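Local coordinates for adenosine 5'-monophosphoramidase (Candida albicans, PDB 6IQ1), which probably hydrolyses adenosine 5'-monophosphoramidates to AMP, as a homodimeric member of the histidine triad (HINT) family, at residues S19-L22 with I23-A26; Q35-A38 with E39-L43. All blocks are in the same frame, centred on the assembly; numbering follows the deposited sequence.

Contact 1 of 2, residues S19-L22 with I23-A26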
ATOM      1  N   SER D  19      13.813  11.848 -14.607  1.00 38.02           N
ATOM      2  CA  SER D  19      12.523  11.518 -14.004  1.00 31.98           C
ATOM      3  C   SER D  19      11.587  12.724 -14.048  1.00 37.06           C
ATOM      4  O   SER D  19      12.029  13.876 -14.072  1.00 38.25           O
ATOM      5  CB  SER D  19      12.692  11.060 -12.558  1.00 32.98           C
ATOM      6  OG  SER D  19      12.985  12.169 -11.706  1.00 39.81           O
ATOM      7  N   PHE D  20      10.283  12.445 -14.030  1.00 38.40           N
ATOM      8  CA  PHE D  20       9.259  13.495 -13.993  1.00 37.45           C
ATOM      9  C   PHE D  20       8.850  13.741 -12.540  1.00 39.47           C
ATOM     10  O   PHE D  20       7.914  13.123 -12.025  1.00 38.05           O
ATOM     11  CB  PHE D  20       8.061  13.099 -14.848  1.00 37.94           C
ATOM     12  CG  PHE D  20       8.374  12.963 -16.314  1.00 42.81           C
ATOM     13  CD1 PHE D  20       8.336  14.068 -17.155  1.00 44.04           C
ATOM     14  CD2 PHE D  20       8.702  11.728 -16.856  1.00 39.88           C
ATOM     15  CE1 PHE D  20       8.625  13.947 -18.506  1.00 39.85           C
ATOM     16  CE2 PHE D  20       8.992  11.605 -18.202  1.00 43.23           C
ATOM     17  CZ  PHE D  20       8.952  12.718 -19.028  1.00 41.12           C
ATOM     18  N   LYS D  21       9.531  14.682 -11.883  1.00 30.82           N
ATOM     19  CA  LYS D  21       9.419  14.839 -10.436  1.00 36.86           C
ATOM     20  C   LYS D  21       8.118  15.525 -10.024  1.00 36.68           C
ATOM     21  O   LYS D  21       7.643  16.456 -10.678  1.00 36.38           O
ATOM     22  CB  LYS D  21      10.608  15.634  -9.893  1.00 37.89           C
ATOM     23  CG  LYS D  21      10.583  15.834  -8.392  1.00 37.78           C
ATOM     24  CD  LYS D  21      11.787  16.628  -7.926  1.00 44.05           C
ATOM     25  CE  LYS D  21      11.455  18.102  -7.751  1.00 45.30           C
ATOM     26  NZ  LYS D  21      11.737  18.565  -6.355  1.00 47.81           N
ATOM     27  N   LEU D  22       7.546  15.072  -8.907  1.00 34.56           N
ATOM     28  CA  LEU D  22       6.277  15.603  -8.447  1.00 32.04           C
ATOM     29  C   LEU D  22       6.509  16.218  -7.075  1.00 31.67           C
ATOM     30  O   LEU D  22       6.993  17.348  -6.982  1.00 35.16           O
ATOM     31  CB  LEU D  22       5.203  14.502  -8.484  1.00 31.89           C
ATOM     32  CG  LEU D  22       4.659  14.042  -9.857  1.00 31.12           C
ATOM     33  CD1 LEU D  22       3.703  12.888  -9.700  1.00 27.55           C
ATOM     34  CD2 LEU D  22       3.950  15.175 -10.591  1.00 30.50           C
ATOM     35  N   ILE D  23       6.194  15.524  -5.998  1.00 33.84           N
ATOM     36  CA  ILE D  23       6.412  16.024  -4.651  1.00 29.88           C
ATOM     37  C   ILE D  23       7.711  15.431  -4.134  1.00 28.79           C
ATOM     38  O   ILE D  23       7.957  14.231  -4.285  1.00 33.03           O
ATOM     39  CB  ILE D  23       5.224  15.673  -3.737  1.00 31.47           C
ATOM     40  CG1 ILE D  23       4.006  16.555  -4.082  1.00 31.16           C
ATOM     41  CG2 ILE D  23       5.604  15.799  -2.261  1.00 28.83           C
ATOM     42  CD1 ILE D  23       2.738  16.225  -3.280  1.00 30.54           C
ATOM     43  N   GLU D  24       8.556  16.265  -3.550  1.00 30.00           N
ATOM     44  CA  GLU D  24       9.731  15.780  -2.845  1.00 30.01           C
ATOM     45  C   GLU D  24       9.745  16.320  -1.417  1.00 31.57           C
ATOM     46  O   GLU D  24       9.261  17.421  -1.139  1.00 26.43           O
ATOM     47  CB  GLU D  24      11.016  16.165  -3.556  1.00 29.57           C
ATOM     48  CG  GLU D  24      12.204  15.418  -3.014  1.00 34.61           C
ATOM     49  CD  GLU D  24      13.521  15.860  -3.613  1.00 40.97           C
ATOM     50  OE1 GLU D  24      13.527  16.441  -4.734  1.00 41.31           O
ATOM     51  OE2 GLU D  24      14.552  15.606  -2.943  1.00 37.41           O
ATOM     52  N   THR D  25      10.315  15.524  -0.520  1.00 30.25           N
ATOM     53  CA  THR D  25      10.322  15.770   0.913  1.00 29.58           C
ATOM     54  C   THR D  25      11.742  15.493   1.400  1.00 35.43           C
ATOM     55  O   THR D  25      12.560  14.929   0.669  1.00 32.03           O
ATOM     56  CB  THR D  25       9.244  14.882   1.597  1.00 33.06           C
ATOM     57  OG1 THR D  25       7.944  15.475   1.451  1.00 32.25           O
ATOM     58  CG2 THR D  25       9.506  14.639   3.037  1.00 40.46           C
ATOM     59  N   ALA D  26      12.060  15.942   2.617  1.00 31.26           N
ATOM     60  CA  ALA D  26      13.322  15.545   3.230  1.00 33.30           C
ATOM     61  C   ALA D  26      13.525  14.036   3.155  1.00 35.29           C
ATOM     62  O   ALA D  26      14.650  13.559   2.964  1.00 37.27           O
ATOM     63  CB  ALA D  26      13.374  16.015   4.687  1.00 27.07           C
TER
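The carboxylate of E24 is the flat group by which the two segments meet, and K21 reaches it at OE1. OE1 of E24 lies 3.2 Å from NZ of K21 in a hydrogen-bonded salt bridge; the ammonium comes from the anti side of the oxygen and stands 23° out of the carboxylate plane. OE2 is taken by K47, so the group is shared between two lysines, which should favour its negative charge. K21 leaves the backbone with CG anti to N (chi1 -179°), and the extended first part of its chain puts CD 3.6 Å from E24 OE1. Bends at the third and fourth torsions then swing NZ forward along the strand toward E24, to 3.8 Å from E24 CB, while the two side chains cross at about a right angle. A kink between the pair, at L22 (psi -99°), puts K21 and E24 on one side of the strand three residues apart, with L22 and I23 together on the other. There I23 packs on V67 and K70 of helix 58-74. The strand 21-24 is the outermost of the sheet on this side and pairs with strand 28-32, L22 bonding to S30 through the backbone; L22 and I23 also pack on H137 and L144 of the second subunit, from helix 130-147.

Contact 2 of 2, residues Q35-A38 with E39-L43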
ATOM      1  N   GLN D  35       6.276   3.775 -17.459  1.00 36.02           N
ATOM      2  CA  GLN D  35       5.523   2.696 -18.102  1.00 36.12           C
ATOM      3  C   GLN D  35       4.178   2.538 -17.400  1.00 35.88           C
ATOM      4  O   GLN D  35       3.878   1.474 -16.848  1.00 36.14           O
ATOM      5  CB  GLN D  35       6.300   1.381 -18.080  1.00 36.58           C
ATOM      6  CG  GLN D  35       7.776   1.528 -18.430  1.00 41.24           C
ATOM      7  CD  GLN D  35       8.574   0.242 -18.290  1.00 40.68           C
ATOM      8  OE1 GLN D  35       9.078  -0.070 -17.216  1.00 47.21           O
ATOM      9  NE2 GLN D  35       8.716  -0.492 -19.387  1.00 39.31           N
ATOM     10  N   PRO D  36       3.335   3.569 -17.420  1.00 34.98           N
ATOM     11  CA  PRO D  36       2.165   3.581 -16.536  1.00 34.52           C
ATOM     12  C   PRO D  36       1.120   2.547 -16.936  1.00 40.34           C
ATOM     13  O   PRO D  36       0.986   2.177 -18.107  1.00 40.64           O
ATOM     14  CB  PRO D  36       1.624   5.006 -16.699  1.00 34.45           C
ATOM     15  CG  PRO D  36       2.020   5.395 -18.092  1.00 27.29           C
ATOM     16  CD  PRO D  36       3.365   4.742 -18.314  1.00 34.59           C
ATOM     17  N   ILE D  37       0.390   2.056 -15.925  1.00 33.88           N
ATOM     18  CA  ILE D  37      -0.772   1.208 -16.155  1.00 32.52           C
ATOM     19  C   ILE D  37      -2.076   1.985 -16.018  1.00 35.96           C
ATOM     20  O   ILE D  37      -3.155   1.426 -16.247  1.00 36.07           O
ATOM     21  CB  ILE D  37      -0.768  -0.027 -15.225  1.00 33.68           C
ATOM     22  CG1 ILE D  37      -1.238   0.335 -13.808  1.00 28.92           C
ATOM     23  CG2 ILE D  37       0.607  -0.700 -15.215  1.00 29.52           C
ATOM     24  CD1 ILE D  37      -1.444  -0.865 -12.914  1.00 28.98           C
ATOM     25  N   ALA D  38      -1.999   3.260 -15.643  1.00 36.65           N
ATOM     26  CA  ALA D  38      -3.113   4.191 -15.663  1.00 31.35           C
ATOM     27  C   ALA D  38      -2.509   5.560 -15.884  1.00 33.26           C
ATOM     28  O   ALA D  38      -1.300   5.739 -15.753  1.00 33.69           O
ATOM     29  CB  ALA D  38      -3.927   4.167 -14.363  1.00 36.17           C
ATOM     30  N   GLU D  39      -3.367   6.544 -16.150  1.00 36.88           N
ATOM     31  CA  GLU D  39      -2.894   7.822 -16.669  1.00 39.84           C
ATOM     32  C   GLU D  39      -1.828   8.459 -15.770  1.00 45.11           C
ATOM     33  O   GLU D  39      -0.677   8.666 -16.193  1.00 47.64           O
ATOM     34  CB  GLU D  39      -4.065   8.775 -16.881  1.00 36.35           C
ATOM     35  CG  GLU D  39      -3.606  10.056 -17.539  1.00 42.41           C
ATOM     36  CD  GLU D  39      -4.736  10.972 -17.900  1.00 50.36           C
ATOM     37  OE1 GLU D  39      -5.909  10.618 -17.627  1.00 54.83           O
ATOM     38  OE2 GLU D  39      -4.445  12.046 -18.467  1.00 55.84           O
ATOM     39  N   ALA D  40      -2.186   8.792 -14.538  1.00 36.69           N
ATOM     40  CA  ALA D  40      -1.223   9.440 -13.645  1.00 31.81           C
ATOM     41  C   ALA D  40      -0.706   8.465 -12.598  1.00 31.27           C
ATOM     42  O   ALA D  40      -0.748   8.731 -11.398  1.00 30.97           O
ATOM     43  CB  ALA D  40      -1.846  10.663 -12.984  1.00 33.28           C
ATOM     44  N   HIS D  41      -0.269   7.299 -13.059  1.00 29.72           N
ATOM     45  CA  HIS D  41       0.440   6.313 -12.249  1.00 32.69           C
ATOM     46  C   HIS D  41       1.696   6.947 -11.643  1.00 32.92           C
ATOM     47  O   HIS D  41       2.633   7.302 -12.366  1.00 32.94           O
ATOM     48  CB  HIS D  41       0.770   5.111 -13.140  1.00 32.21           C
ATOM     49  CG  HIS D  41       1.368   3.935 -12.431  1.00 29.93           C
ATOM     50  ND1 HIS D  41       1.532   2.713 -13.052  1.00 32.70           N
ATOM     51  CD2 HIS D  41       1.862   3.789 -11.183  1.00 29.82           C
ATOM     52  CE1 HIS D  41       2.100   1.864 -12.217  1.00 28.15           C
ATOM     53  NE2 HIS D  41       2.307   2.492 -11.073  1.00 30.54           N
ATOM     54  N   VAL D  42       1.718   7.112 -10.324  1.00 31.85           N
ATOM     55  CA  VAL D  42       2.818   7.772  -9.632  1.00 31.29           C
ATOM     56  C   VAL D  42       3.549   6.735  -8.802  1.00 30.33           C
ATOM     57  O   VAL D  42       2.942   5.773  -8.326  1.00 32.42           O
ATOM     58  CB  VAL D  42       2.302   8.929  -8.752  1.00 30.70           C
ATOM     59  CG1 VAL D  42       3.436   9.564  -7.925  1.00 27.56           C
ATOM     60  CG2 VAL D  42       1.616   9.969  -9.620  1.00 31.07           C
ATOM     61  N   LEU D  43       4.867   6.905  -8.672  1.00 31.31           N
ATOM     62  CA  LEU D  43       5.680   6.128  -7.745  1.00 30.31           C
ATOM     63  C   LEU D  43       6.086   7.021  -6.587  1.00 30.12           C
ATOM     64  O   LEU D  43       6.313   8.215  -6.771  1.00 27.92           O
ATOM     65  CB  LEU D  43       6.941   5.564  -8.400  1.00 29.56           C
ATOM     66  CG  LEU D  43       6.721   4.716  -9.643  1.00 35.61           C
ATOM     67  CD1 LEU D  43       8.038   4.496 -10.335  1.00 31.93           C
ATOM     68  CD2 LEU D  43       6.040   3.389  -9.292  1.00 31.22           C
TER
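E39 starts the return of the chain, with its backbone O 4.4 Å from CB of P36. Its side chain is extended and turned from the 35-38 segment, and its OE1 pairs with K113 in a salt bridge. A40 follows in the bend: its N is 3.4 Å from O of A38, but the angle is too poor for a hydrogen bond, and its methyl leads away from the first segment. H41 closes the turn. Its backbone N donates to O of A38 over 3.3 Å (N-H...O 153°), meeting that oxygen from well above the carbonyl plane, so A38 to H41 form a beta turn. With CG anti to the backbone N (chi1 -174°), the imidazole is carried back toward P36 and I37, its ND1 edge to I37 N. CB of H41 packs 3.7 Å from CB of P36, and ND1 accepts the backbone N-H of I37 at 3.2 Å. This bond is nearly straight (171°) and lies in the ring plane, so it holds the ring's rotation; CG1 of I37 adds a contact 3.7 Å from ND1. The other ring nitrogen, NE2, bonds to ND1 of H108, and W123 of the second subunit meets the ring as well. V42 and L43 then enter strand 42-46, joined through their backbones to L109 and F31. The turn thus leads into a sheet strand of the HIT fold and makes H41 a probable second-shell support for the AMP site, where H108 and D33 are inferred to bind the nucleotide.

Overall arrangement
Contact 1 precedes contact 2 along the chain, and their centres lie about 15 Å apart. Both reach the same antiparallel sheet: 19-26 holds its outermost strand, 21-24, and 35-43 leads into strand 42-46, with strand 28-32 between the two. They touch across that middle strand, where CD1 of L22 packs 3.6 Å from CG2 of V42. Contact 2 borders the inferred AMP site, whereas contact 1 lies at the sheet margin, the side chain of L22 about 9 Å from that of D33. Each also meets the second subunit, so the sheet edge and the turn beside the nucleotide site are both built into the homodimer interface.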